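Local coordinates for putative metal-dependent hydrolase (Bacillus subtilis, PDB 6KNS), which has a metallo-beta-lactamase fold that binds two zinc ions in its active site, and is probably a hydrolase, perhaps a nuclease of the tRNA 3'-processing type, at residues 7-12 with 154-159; 61-66 with 107-112; 124-129 with 133-138; 160-163 with 167-170. All blocks are in the same frame, centred on the assembly; numbering follows the deposited sequence.

Interaction 1: residues 7-12 with 154-159; sequences MKVTVI and HTVVYT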
loop_
_atom_site.group_PDB
_atom_site.type_symbol
_atom_site.label_atom_id
_atom_site.label_comp_id
_atom_site.label_asym_id
_atom_site.label_seq_id
_atom_site.Cartn_x
_atom_site.Cartn_y
_atom_site.Cartn_z
ATOM N N MET A 7 -1.063 -27.398 -6.130
ATOM C CA MET A 7 -0.609 -26.221 -5.403
ATOM C C MET A 7 -0.225 -25.194 -6.443
ATOM O O MET A 7 0.541 -25.488 -7.337
ATOM C CB MET A 7 0.612 -26.573 -4.556
ATOM C CG MET A 7 1.187 -25.400 -3.722
ATOM S SD MET A 7 2.351 -26.023 -2.484
ATOM C CE MET A 7 3.105 -24.492 -2.009
ATOM N N LYS A 8 -0.767 -23.996 -6.327
ATOM C CA LYS A 8 -0.537 -22.933 -7.324
ATOM C C LYS A 8 -0.071 -21.669 -6.612
ATOM O O LYS A 8 -0.762 -21.178 -5.753
ATOM C CB LYS A 8 -1.822 -22.649 -8.096
ATOM C CG LYS A 8 -1.692 -21.620 -9.208
ATOM C CD LYS A 8 -3.051 -21.257 -9.830
ATOM C CE LYS A 8 -2.850 -20.428 -11.108
ATOM N NZ LYS A 8 -4.121 -20.033 -11.796
ATOM N N VAL A 9 1.113 -21.181 -6.959
ATOM C CA VAL A 9 1.702 -20.023 -6.344
ATOM C C VAL A 9 1.728 -18.900 -7.383
ATOM O O VAL A 9 2.256 -19.101 -8.485
ATOM C CB VAL A 9 3.141 -20.288 -5.862
ATOM C CG1 VAL A 9 3.747 -18.990 -5.256
ATOM C CG2 VAL A 9 3.194 -21.494 -4.831
ATOM N N THR A 10 1.133 -17.748 -7.050
ATOM C CA THR A 10 1.145 -16.581 -7.942
ATOM C C THR A 10 1.874 -15.429 -7.262
ATOM O O THR A 10 1.492 -15.024 -6.158
ATOM C CB THR A 10 -0.255 -16.102 -8.305
ATOM O OG1 THR A 10 -1.014 -17.188 -8.829
ATOM C CG2 THR A 10 -0.197 -14.927 -9.371
ATOM N N VAL A 11 2.929 -14.909 -7.888
ATOM C CA VAL A 11 3.619 -13.761 -7.291
ATOM C C VAL A 11 2.719 -12.535 -7.451
ATOM O O VAL A 11 2.243 -12.264 -8.528
ATOM C CB VAL A 11 4.981 -13.510 -7.944
ATOM C CG1 VAL A 11 5.637 -12.259 -7.370
ATOM C CG2 VAL A 11 5.890 -14.753 -7.786
ATOM N N ILE A 12 2.443 -11.843 -6.361
ATOM C CA ILE A 12 1.579 -10.660 -6.403
ATOM C C ILE A 12 2.453 -9.441 -6.427
ATOM O O ILE A 12 2.173 -8.495 -7.153
ATOM C CB ILE A 12 0.622 -10.585 -5.227
ATOM C CG1 ILE A 12 -0.192 -11.872 -5.145
ATOM C CG2 ILE A 12 -0.313 -9.359 -5.389
ATOM C CD1 ILE A 12 -1.051 -12.168 -6.361
ATOM N N HIS A 154 3.649 -31.427 -2.895
ATOM C CA HIS A 154 4.651 -30.484 -3.331
ATOM C C HIS A 154 5.002 -29.611 -2.164
ATOM O O HIS A 154 4.235 -29.522 -1.208
ATOM C CB HIS A 154 4.122 -29.656 -4.498
ATOM C CG HIS A 154 4.035 -30.426 -5.775
ATOM N ND1 HIS A 154 2.851 -30.980 -6.239
ATOM C CD2 HIS A 154 4.995 -30.785 -6.665
ATOM C CE1 HIS A 154 3.091 -31.631 -7.367
ATOM N NE2 HIS A 154 4.380 -31.518 -7.650
ATOM N N THR A 155 6.165 -28.970 -2.249
ATOM C CA THR A 155 6.708 -28.177 -1.152
ATOM C C THR A 155 7.385 -26.913 -1.682
ATOM O O THR A 155 8.233 -26.976 -2.581
ATOM C CB THR A 155 7.723 -29.032 -0.352
ATOM O OG1 THR A 155 7.028 -30.134 0.240
ATOM C CG2 THR A 155 8.379 -28.210 0.764
ATOM N N VAL A 156 6.981 -25.755 -1.164
ATOM C CA VAL A 156 7.599 -24.505 -1.539
ATOM C C VAL A 156 8.289 -23.888 -0.327
ATOM O O VAL A 156 7.710 -23.824 0.744
ATOM C CB VAL A 156 6.542 -23.515 -2.123
ATOM C CG1 VAL A 156 7.158 -22.196 -2.471
ATOM C CG2 VAL A 156 5.855 -24.135 -3.368
ATOM N N VAL A 157 9.511 -23.395 -0.508
ATOM C CA VAL A 157 10.235 -22.715 0.553
ATOM C C VAL A 157 10.358 -21.258 0.155
ATOM O O VAL A 157 10.737 -20.939 -0.980
ATOM C CB VAL A 157 11.633 -23.343 0.802
ATOM C CG1 VAL A 157 12.464 -22.482 1.758
ATOM C CG2 VAL A 157 11.500 -24.767 1.356
ATOM N N TYR A 158 10.011 -20.388 1.096
ATOM C CA TYR A 158 10.118 -18.939 0.984
ATOM C C TYR A 158 11.115 -18.486 2.034
ATOM O O TYR A 158 10.902 -18.725 3.211
ATOM C CB TYR A 158 8.753 -18.317 1.285
ATOM C CG TYR A 158 8.690 -16.830 1.356
ATOM C CD1 TYR A 158 9.270 -16.037 0.365
ATOM C CD2 TYR A 158 8.007 -16.187 2.407
ATOM C CE1 TYR A 158 9.170 -14.622 0.409
ATOM C CE2 TYR A 158 7.899 -14.789 2.465
ATOM C CZ TYR A 158 8.475 -14.016 1.466
ATOM O OH TYR A 158 8.377 -12.648 1.510
ATOM N N THR A 159 12.210 -17.870 1.620
ATOM C CA THR A 159 13.236 -17.422 2.552
ATOM C C THR A 159 12.807 -16.203 3.370
ATOM O O THR A 159 13.491 -15.835 4.321
ATOM C CB THR A 159 14.547 -16.993 1.826
ATOM O OG1 THR A 159 14.274 -15.849 0.994
ATOM C CG2 THR A 159 15.123 -18.116 0.979
HETATM O O HOH W 1 0.508 -30.184 -5.339
#

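Interaction 2: residues 61-66 with 107-112; sequences VILSHY and QKLTYK. With ZN (zinc ion), chain H.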
loop_
_atom_site.group_PDB
_atom_site.type_symbol
_atom_site.label_atom_id
_atom_site.label_comp_id
_atom_site.label_asym_id
_atom_site.label_seq_id
_atom_site.Cartn_x
_atom_site.Cartn_y
_atom_site.Cartn_z
ATOM N N VAL A 61 -3.981 -15.054 5.870
ATOM C CA VAL A 61 -2.779 -14.321 5.573
ATOM C C VAL A 61 -1.720 -14.796 6.568
ATOM O O VAL A 61 -2.042 -15.110 7.702
ATOM C CB VAL A 61 -2.992 -12.821 5.749
ATOM C CG1 VAL A 61 -1.684 -12.041 5.501
ATOM C CG2 VAL A 61 -4.115 -12.319 4.821
ATOM N N ILE A 62 -0.462 -14.841 6.132
ATOM C CA ILE A 62 0.669 -15.072 7.041
ATOM C C ILE A 62 1.790 -14.111 6.675
ATOM O O ILE A 62 2.043 -13.876 5.475
ATOM C CB ILE A 62 1.165 -16.551 7.030
ATOM C CG1 ILE A 62 2.320 -16.747 8.011
ATOM C CG2 ILE A 62 1.669 -16.972 5.660
ATOM C CD1 ILE A 62 2.503 -18.241 8.382
ATOM N N LEU A 63 2.411 -13.561 7.712
ATOM C CA LEU A 63 3.399 -12.509 7.634
ATOM C C LEU A 63 4.770 -12.972 8.142
ATOM O O LEU A 63 4.887 -13.454 9.251
ATOM C CB LEU A 63 2.946 -11.347 8.509
ATOM C CG LEU A 63 1.599 -10.758 8.109
ATOM C CD1 LEU A 63 1.268 -9.607 9.081
ATOM C CD2 LEU A 63 1.593 -10.263 6.618
ATOM N N SER A 64 5.801 -12.866 7.294
ATOM C CA SER A 64 7.141 -13.321 7.670
ATOM C C SER A 64 7.748 -12.388 8.738
ATOM O O SER A 64 8.467 -12.850 9.628
ATOM C CB SER A 64 8.076 -13.322 6.464
ATOM O OG SER A 64 8.104 -12.025 5.868
ATOM N N HIS A 65 7.473 -11.095 8.615
ATOM C CA HIS A 65 7.992 -10.096 9.523
ATOM C C HIS A 65 7.290 -8.762 9.314
ATOM O O HIS A 65 6.467 -8.631 8.392
ATOM C CB HIS A 65 9.508 -9.957 9.406
ATOM C CG HIS A 65 10.024 -9.344 8.130
ATOM N ND1 HIS A 65 9.841 -9.913 6.885
ATOM C CD2 HIS A 65 10.837 -8.270 7.937
ATOM C CE1 HIS A 65 10.497 -9.192 5.986
ATOM N NE2 HIS A 65 11.104 -8.188 6.596
ATOM N N TYR A 66 7.591 -7.783 10.160
ATOM C CA TYR A 66 6.802 -6.572 10.192
ATOM C C TYR A 66 7.448 -5.326 9.588
ATOM O O TYR A 66 7.016 -4.206 9.854
ATOM C CB TYR A 66 6.390 -6.298 11.636
ATOM C CG TYR A 66 5.550 -7.427 12.274
ATOM C CD1 TYR A 66 4.234 -7.608 11.902
ATOM C CD2 TYR A 66 6.061 -8.255 13.236
ATOM C CE1 TYR A 66 3.447 -8.577 12.460
ATOM C CE2 TYR A 66 5.251 -9.267 13.833
ATOM C CZ TYR A 66 3.956 -9.422 13.413
ATOM O OH TYR A 66 3.089 -10.351 13.940
ATOM N N GLN A 107 -0.154 -7.003 17.814
ATOM C CA GLN A 107 -1.461 -6.502 18.271
ATOM C C GLN A 107 -2.272 -5.741 17.193
ATOM O O GLN A 107 -3.492 -5.638 17.288
ATOM C CB GLN A 107 -1.297 -5.620 19.510
ATOM C CG GLN A 107 -1.042 -6.401 20.787
ATOM C CD GLN A 107 -0.521 -5.477 21.918
ATOM O OE1 GLN A 107 0.075 -4.403 21.641
ATOM N NE2 GLN A 107 -0.746 -5.882 23.163
ATOM N N LYS A 108 -1.618 -5.232 16.169
ATOM C CA LYS A 108 -2.335 -4.502 15.155
ATOM C C LYS A 108 -3.110 -5.408 14.204
ATOM O O LYS A 108 -3.901 -4.917 13.382
ATOM C CB LYS A 108 -1.352 -3.648 14.349
ATOM C CG LYS A 108 -0.677 -2.519 15.153
ATOM C CD LYS A 108 0.460 -1.917 14.293
ATOM C CE LYS A 108 1.289 -0.847 14.996
ATOM N NZ LYS A 108 2.335 -0.365 14.015
ATOM N N LEU A 109 -2.868 -6.714 14.275
ATOM C CA LEU A 109 -3.452 -7.628 13.313
ATOM C C LEU A 109 -4.945 -7.870 13.571
ATOM O O LEU A 109 -5.632 -8.312 12.677
ATOM C CB LEU A 109 -2.694 -8.977 13.306
ATOM C CG LEU A 109 -1.204 -8.878 12.923
ATOM C CD1 LEU A 109 -0.567 -10.257 12.827
ATOM C CD2 LEU A 109 -1.044 -8.068 11.596
ATOM N N THR A 110 -5.418 -7.630 14.790
ATOM C CA THR A 110 -6.807 -7.916 15.162
ATOM C C THR A 110 -7.671 -6.643 15.051
ATOM O O THR A 110 -7.423 -5.647 15.736
ATOM C CB THR A 110 -6.894 -8.471 16.571
ATOM O OG1 THR A 110 -6.178 -9.723 16.628
ATOM C CG2 THR A 110 -8.360 -8.630 17.036
ATOM N N TYR A 111 -8.692 -6.694 14.182
ATOM C CA TYR A 111 -9.575 -5.537 13.964
ATOM C C TYR A 111 -11.012 -5.971 14.049
ATOM O O TYR A 111 -11.489 -6.679 13.176
ATOM C CB TYR A 111 -9.268 -4.926 12.607
ATOM C CG TYR A 111 -10.105 -3.735 12.259
ATOM C CD1 TYR A 111 -9.996 -2.567 12.981
ATOM C CD2 TYR A 111 -11.049 -3.801 11.239
ATOM C CE1 TYR A 111 -10.772 -1.472 12.688
ATOM C CE2 TYR A 111 -11.835 -2.711 10.930
ATOM C CZ TYR A 111 -11.681 -1.535 11.652
ATOM O OH TYR A 111 -12.448 -0.433 11.375
ATOM N N LYS A 112 -11.685 -5.534 15.103
ATOM C CA LYS A 112 -13.067 -5.937 15.442
ATOM C C LYS A 112 -13.280 -7.420 15.279
ATOM O O LYS A 112 -12.476 -8.199 15.769
ATOM C CB LYS A 112 -14.057 -5.136 14.609
ATOM C CG LYS A 112 -13.625 -3.656 14.489
ATOM C CD LYS A 112 -14.783 -2.697 14.537
ATOM C CE LYS A 112 -14.291 -1.252 14.361
ATOM N NZ LYS A 112 -15.155 -0.278 15.051
HETATM ZN ZN ZN H . 12.812 -6.915 5.836
#

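Interaction 3: residues 124-129 with 133-138; sequences QPLTAG and ITFLKT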
loop_
_atom_site.group_PDB
_atom_site.type_symbol
_atom_site.label_atom_id
_atom_site.label_comp_id
_atom_site.label_asym_id
_atom_site.label_seq_id
_atom_site.Cartn_x
_atom_site.Cartn_y
_atom_site.Cartn_z
ATOM N N GLN A 124 6.784 -25.125 15.953
ATOM C CA GLN A 124 5.653 -26.021 15.735
ATOM C C GLN A 124 5.120 -25.911 14.292
ATOM O O GLN A 124 5.082 -24.819 13.719
ATOM C CB GLN A 124 4.502 -25.679 16.706
ATOM C CG GLN A 124 4.794 -25.830 18.220
ATOM C CD GLN A 124 4.965 -27.288 18.643
ATOM O OE1 GLN A 124 4.302 -28.182 18.118
ATOM N NE2 GLN A 124 5.846 -27.528 19.597
ATOM N N PRO A 125 4.669 -27.039 13.712
ATOM C CA PRO A 125 4.009 -26.949 12.410
ATOM C C PRO A 125 2.684 -26.210 12.499
ATOM O O PRO A 125 1.962 -26.405 13.440
ATOM C CB PRO A 125 3.795 -28.419 12.026
ATOM C CG PRO A 125 3.677 -29.135 13.299
ATOM C CD PRO A 125 4.644 -28.417 14.235
ATOM N N LEU A 126 2.393 -25.333 11.537
ATOM C CA LEU A 126 1.091 -24.637 11.469
ATOM C C LEU A 126 0.234 -25.223 10.345
ATOM O O LEU A 126 0.655 -25.261 9.178
ATOM C CB LEU A 126 1.289 -23.133 11.262
ATOM C CG LEU A 126 0.044 -22.256 10.985
ATOM C CD1 LEU A 126 -0.803 -22.117 12.241
ATOM C CD2 LEU A 126 0.432 -20.904 10.461
ATOM N N THR A 127 -0.972 -25.650 10.678
ATOM C CA THR A 127 -1.951 -26.036 9.677
ATOM C C THR A 127 -2.715 -24.820 9.134
ATOM O O THR A 127 -3.230 -24.022 9.896
ATOM C CB THR A 127 -2.954 -27.052 10.280
ATOM O OG1 THR A 127 -2.216 -28.169 10.708
ATOM C CG2 THR A 127 -3.989 -27.525 9.241
ATOM N N ALA A 128 -2.783 -24.684 7.816
ATOM C CA ALA A 128 -3.568 -23.622 7.149
ATOM C C ALA A 128 -4.338 -24.258 6.016
ATOM O O ALA A 128 -3.814 -24.429 4.898
ATOM C CB ALA A 128 -2.630 -22.513 6.617
ATOM N N GLY A 129 -5.569 -24.655 6.317
ATOM C CA GLY A 129 -6.388 -25.431 5.394
ATOM C C GLY A 129 -5.604 -26.669 4.984
ATOM O O GLY A 129 -5.161 -27.399 5.842
ATOM N N ILE A 133 2.749 -25.531 7.401
ATOM C CA ILE A 133 3.839 -24.562 7.334
ATOM C C ILE A 133 4.777 -24.792 8.511
ATOM O O ILE A 133 4.323 -24.967 9.650
ATOM C CB ILE A 133 3.289 -23.089 7.368
ATOM C CG1 ILE A 133 2.178 -22.911 6.336
ATOM C CG2 ILE A 133 4.412 -22.064 7.106
ATOM C CD1 ILE A 133 1.609 -21.525 6.318
ATOM N N THR A 134 6.075 -24.800 8.228
ATOM C CA THR A 134 7.122 -24.819 9.248
ATOM C C THR A 134 8.046 -23.623 8.982
ATOM O O THR A 134 8.043 -23.060 7.874
ATOM C CB THR A 134 7.951 -26.147 9.256
ATOM O OG1 THR A 134 8.340 -26.464 7.926
ATOM C CG2 THR A 134 7.168 -27.359 9.898
ATOM N N PHE A 135 8.833 -23.241 9.983
ATOM C CA PHE A 135 9.490 -21.911 10.031
ATOM C C PHE A 135 10.978 -22.016 10.334
ATOM O O PHE A 135 11.388 -22.924 11.029
ATOM C CB PHE A 135 8.848 -21.075 11.128
ATOM C CG PHE A 135 7.377 -20.877 10.930
ATOM C CD1 PHE A 135 6.901 -19.876 10.097
ATOM C CD2 PHE A 135 6.478 -21.737 11.494
ATOM C CE1 PHE A 135 5.537 -19.709 9.866
ATOM C CE2 PHE A 135 5.115 -21.561 11.288
ATOM C CZ PHE A 135 4.648 -20.556 10.454
ATOM N N LEU A 136 11.761 -21.072 9.826
ATOM C CA LEU A 136 13.169 -20.911 10.219
ATOM C C LEU A 136 13.426 -19.423 10.486
ATOM O O LEU A 136 13.123 -18.570 9.633
ATOM C CB LEU A 136 14.096 -21.416 9.124
ATOM C CG LEU A 136 15.610 -21.236 9.294
ATOM C CD1 LEU A 136 16.146 -22.089 10.466
ATOM C CD2 LEU A 136 16.355 -21.581 7.985
ATOM N N LYS A 137 13.978 -19.102 11.660
ATOM C CA LYS A 137 14.360 -17.711 11.936
ATOM C C LYS A 137 15.473 -17.258 10.986
ATOM O O LYS A 137 16.410 -18.015 10.733
ATOM C CB LYS A 137 14.834 -17.577 13.356
ATOM C CG LYS A 137 14.821 -16.147 13.870
ATOM C CD LYS A 137 14.946 -16.190 15.436
ATOM C CE LYS A 137 14.990 -14.784 16.014
ATOM N NZ LYS A 137 16.000 -13.973 15.262
ATOM N N THR A 138 15.342 -16.051 10.430
ATOM C CA THR A 138 16.335 -15.546 9.478
ATOM C C THR A 138 17.332 -14.604 10.183
ATOM O O THR A 138 17.139 -14.229 11.329
ATOM C CB THR A 138 15.655 -14.837 8.301
ATOM O OG1 THR A 138 14.947 -13.670 8.750
ATOM C CG2 THR A 138 14.659 -15.807 7.578
HETATM O O HOH W 2 7.821 -24.674 12.541
#

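Interaction 4: residues 160-163 with 167-170; sequences ADSS and SFIP. With ZN (zinc ion), chain H; ZN (zinc ion), chain G.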
loop_
_atom_site.group_PDB
_atom_site.type_symbol
_atom_site.label_atom_id
_atom_site.label_comp_id
_atom_site.label_asym_id
_atom_site.label_seq_id
_atom_site.Cartn_x
_atom_site.Cartn_y
_atom_site.Cartn_z
ATOM N N ALA A 160 11.711 -15.538 2.999
ATOM C CA ALA A 160 11.469 -14.207 3.500
ATOM C C ALA A 160 12.773 -13.412 3.298
ATOM O O ALA A 160 13.483 -13.611 2.291
ATOM C CB ALA A 160 11.011 -14.226 4.961
ATOM N N ASP A 161 13.089 -12.521 4.229
ATOM C CA ASP A 161 14.294 -11.712 4.141
ATOM C C ASP A 161 15.361 -12.274 5.026
ATOM O O ASP A 161 15.109 -12.535 6.199
ATOM C CB ASP A 161 14.030 -10.317 4.654
ATOM C CG ASP A 161 13.149 -9.501 3.729
ATOM O OD1 ASP A 161 12.485 -10.023 2.795
ATOM O OD2 ASP A 161 13.180 -8.304 3.957
ATOM N N SER A 162 16.574 -12.392 4.504
ATOM C CA SER A 162 17.698 -12.872 5.321
ATOM C C SER A 162 19.027 -12.609 4.638
ATOM O O SER A 162 19.102 -12.578 3.408
ATOM C CB SER A 162 17.555 -14.375 5.526
ATOM O OG SER A 162 18.474 -14.873 6.485
ATOM N N SER A 163 20.076 -12.422 5.424
ATOM C CA SER A 163 21.431 -12.655 4.919
ATOM C C SER A 163 21.704 -14.161 5.020
ATOM O O SER A 163 20.924 -14.926 5.616
ATOM C CB SER A 163 22.492 -11.866 5.714
ATOM O OG SER A 163 22.520 -12.251 7.081
ATOM N N SER A 167 21.940 -22.885 7.794
ATOM C CA SER A 167 20.697 -23.524 8.219
ATOM C C SER A 167 19.584 -23.494 7.130
ATOM O O SER A 167 18.643 -24.295 7.162
ATOM C CB SER A 167 20.216 -22.848 9.487
ATOM O OG SER A 167 20.077 -21.455 9.218
ATOM N N PHE A 168 19.674 -22.590 6.157
ATOM C CA PHE A 168 18.687 -22.618 5.076
ATOM C C PHE A 168 18.737 -23.936 4.264
ATOM O O PHE A 168 17.763 -24.281 3.596
ATOM C CB PHE A 168 18.916 -21.458 4.111
ATOM C CG PHE A 168 18.227 -20.165 4.489
ATOM C CD1 PHE A 168 16.861 -20.107 4.606
ATOM C CD2 PHE A 168 18.960 -18.992 4.635
ATOM C CE1 PHE A 168 16.219 -18.893 4.898
ATOM C CE2 PHE A 168 18.344 -17.793 4.929
ATOM C CZ PHE A 168 16.970 -17.734 5.053
ATOM N N ILE A 169 19.863 -24.666 4.319
ATOM C CA ILE A 169 20.054 -25.807 3.430
ATOM C C ILE A 169 19.223 -26.990 3.879
ATOM O O ILE A 169 18.426 -27.488 3.083
ATOM C CB ILE A 169 21.546 -26.142 3.217
ATOM C CG1 ILE A 169 22.174 -25.077 2.313
ATOM C CG2 ILE A 169 21.750 -27.539 2.597
ATOM C CD1 ILE A 169 23.706 -25.085 2.313
ATOM N N PRO A 170 19.384 -27.446 5.142
ATOM C CA PRO A 170 18.472 -28.477 5.652
ATOM C C PRO A 170 17.009 -28.049 5.651
ATOM O O PRO A 170 16.140 -28.843 5.328
ATOM C CB PRO A 170 18.936 -28.696 7.098
ATOM C CG PRO A 170 20.315 -28.141 7.173
ATOM C CD PRO A 170 20.508 -27.186 6.066
HETATM ZN ZN ZN H . 12.812 -6.915 5.836
HETATM ZN ZN ZN G . 11.717 -6.981 2.868
#

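Interaction 1: residues 7-12 with 154-159
V156 packs against two residues of strand 7-13, V9 and M7, and these apolar contacts make up most of the interface. V9 and V156 reach toward each other tip to tip, with V9 CG2 4.0 Å from V156 CG2. In each valine CG2 lies beside the backbone N and opposite the carbonyl carbon, the rotamer that turns this methyl across the gap. The M7 chain is fully extended (chi1 -180°) and runs obliquely to V156, which brings its sulfur SD to 4.1 Å from V156 CG2. The same SD lies 4.2 Å from the backbone O of H154, a looser contact at the end of the interface.

The polar link is indirect. One water accepts from M7 N at 3.3 Å and lies 2.6 Å from H154 ND1, in the plane of the imidazole ring.

F30 and W248 on one sheet and I179 on the other also touch V156 and extend this apolar layer. V9 CA and V156 CA are 8.8 Å apart, too wide for strand pairing, and both side chains are directed at the other strand. The contact is therefore face-to-face packing of two mixed sheets, the central beta sandwich of the metallo-beta-lactamase fold.

Interaction 2: residues 61-66 with 107-112
L109 meets both L63 and Y66, using a different methyl for each, at the start of the HxHxDH metal-binding motif of the metallo-beta-lactamase fold, here H65, H67, D69 and H70, in which Y66 is the first variable position. L63 and L109 point at each other tip to tip, L63 CD1 lying 3.7 Å from L109 CD2. The other branch, L109 CD1, comes to the edge of the Y66 ring near its plane, 3.8 Å from Y66 OH. This side chain thus straddles the two residues: its CG stands opposite the carbonyl carbon (chi1 -61°), and the two methyls diverge from there.

Further out, L109 is the third residue of a type I turn from Q107 to T110, and its backbone O is held by T115 OG1. I74 of helix 74-86 and I96 of strand 94-98 pack around the same side chain. The phenol is fixed at its polar end, where Y66 OH is hydrogen-bonded to the backbone O of H99.

Between L63 and Y66 the chain turns to the metal. S64 N is bonded to D40 OD1, while S64 OG accepts from H65 ND1 at 2.9 Å with an N-H...O angle of 163°. The acceptor lies 6° out of the imidazole plane, which should restrain the ring's rotation while the other nitrogen, H65 NE2, binds a zinc ion 2.3 Å away.

Interaction 3: residues 124-129 with 133-138
L126 and I133 face each other as an antiparallel hydrogen-bonded pair, each backbone donating to the other. L126 N gives to I133 O at 2.7 Å, nearly straight at 174° and in the carbonyl plane. In return I133 N gives to L126 O at 2.8 Å and 162°, with the donor tilted somewhat from that plane. I133 O receives a further, weaker approach from P125 CA, a CA-H...O contact of 3.4 Å.

One step further along the pairing opens. Q124 O and F135 N, the next pair that could bond directly, are 5.5 Å apart, and a water fills the gap: it accepts from F135 N at 3.1 Å and makes a weak bond to Q124 O. The alternate residues T134 and L136 take their backbone bonds from R148 and A146 on strand 145-150, so strand 131-137 is bonded along both of its edges.

Side chains add an apolar layer. The CG of F135 lies beside the backbone N (chi1 -59°), which swings the ring back toward the first strand, and its edge meets L126 CB, 4.1 Å from F135 CE2. A128 CB and L126 CD2 each come to within 4.4 Å of I133 CD1. I62 of the facing sheet packs on L126, I133 and F135, and F120 stacks on the F135 ring. Taken together, the reciprocal bonds and short connection define a beta hairpin of strands 126-128 and 131-137, with 126-128 forming the outer edge of the second sheet of the metallo-beta-lactamase sandwich.

Interaction 4: residues 160-163 with 167-170
Two hydrogen bonds hold S162 OG: it donates to the backbone O of S163 at 2.6 Å, on a lone pair in the carbonyl plane, and accepts from I139 N. The hydroxyl stands opposite the backbone N (chi1 -170°) and beside the carbonyl carbon, the side from which it can turn to the following peptide.

The contact across the segments is with the edge of the F168 ring. S162 OG is 3.3 Å from F168 CE2, and S162 CB, in the ring plane, is 3.4 Å from F168 CZ. S163 O also lies at this edge, 3.9 Å from F168 CE2. Two bonded oxygens thus meet the rim of the phenyl group, where the C-H groups point.

D161, just before S162, bridges the two zinc ions through OD2, 2.4 Å from the zinc shared with H65, H67 and H140 and 2.2 Å from the one shared with D69, H70 and H217. Its backbone O is bonded to T138 OG1, and S162 N to E181 OE2.

Through S162 and S163 the metal loop after strand 155-158 rests on F168 of the short helix 168-171, a residue that also touches L136 of strand 131-137 and I204 of helix 198-208.

Interaction 1 joins the two sheets of the sandwich across their facing sides, and its segments enclose interactions 2 and 3 along the chain; interaction 4 follows directly after strand 155-158. Centres of interactions 1 and 3 are 14 Å apart, as are those of 3 and 4, whereas 2 and 4 are the most distant at 22 Å. Segments 133-138 and 154-159 belong to the second sheet and 7-12 and 61-66 to the first, I62 reaching over to the hairpin of interaction 3. Although far apart by their centres, interactions 2 and 4 converge on one zinc ion through H65 and D161. Residues remote in sequence are thus assembled at one end of the sandwich into the dinuclear site.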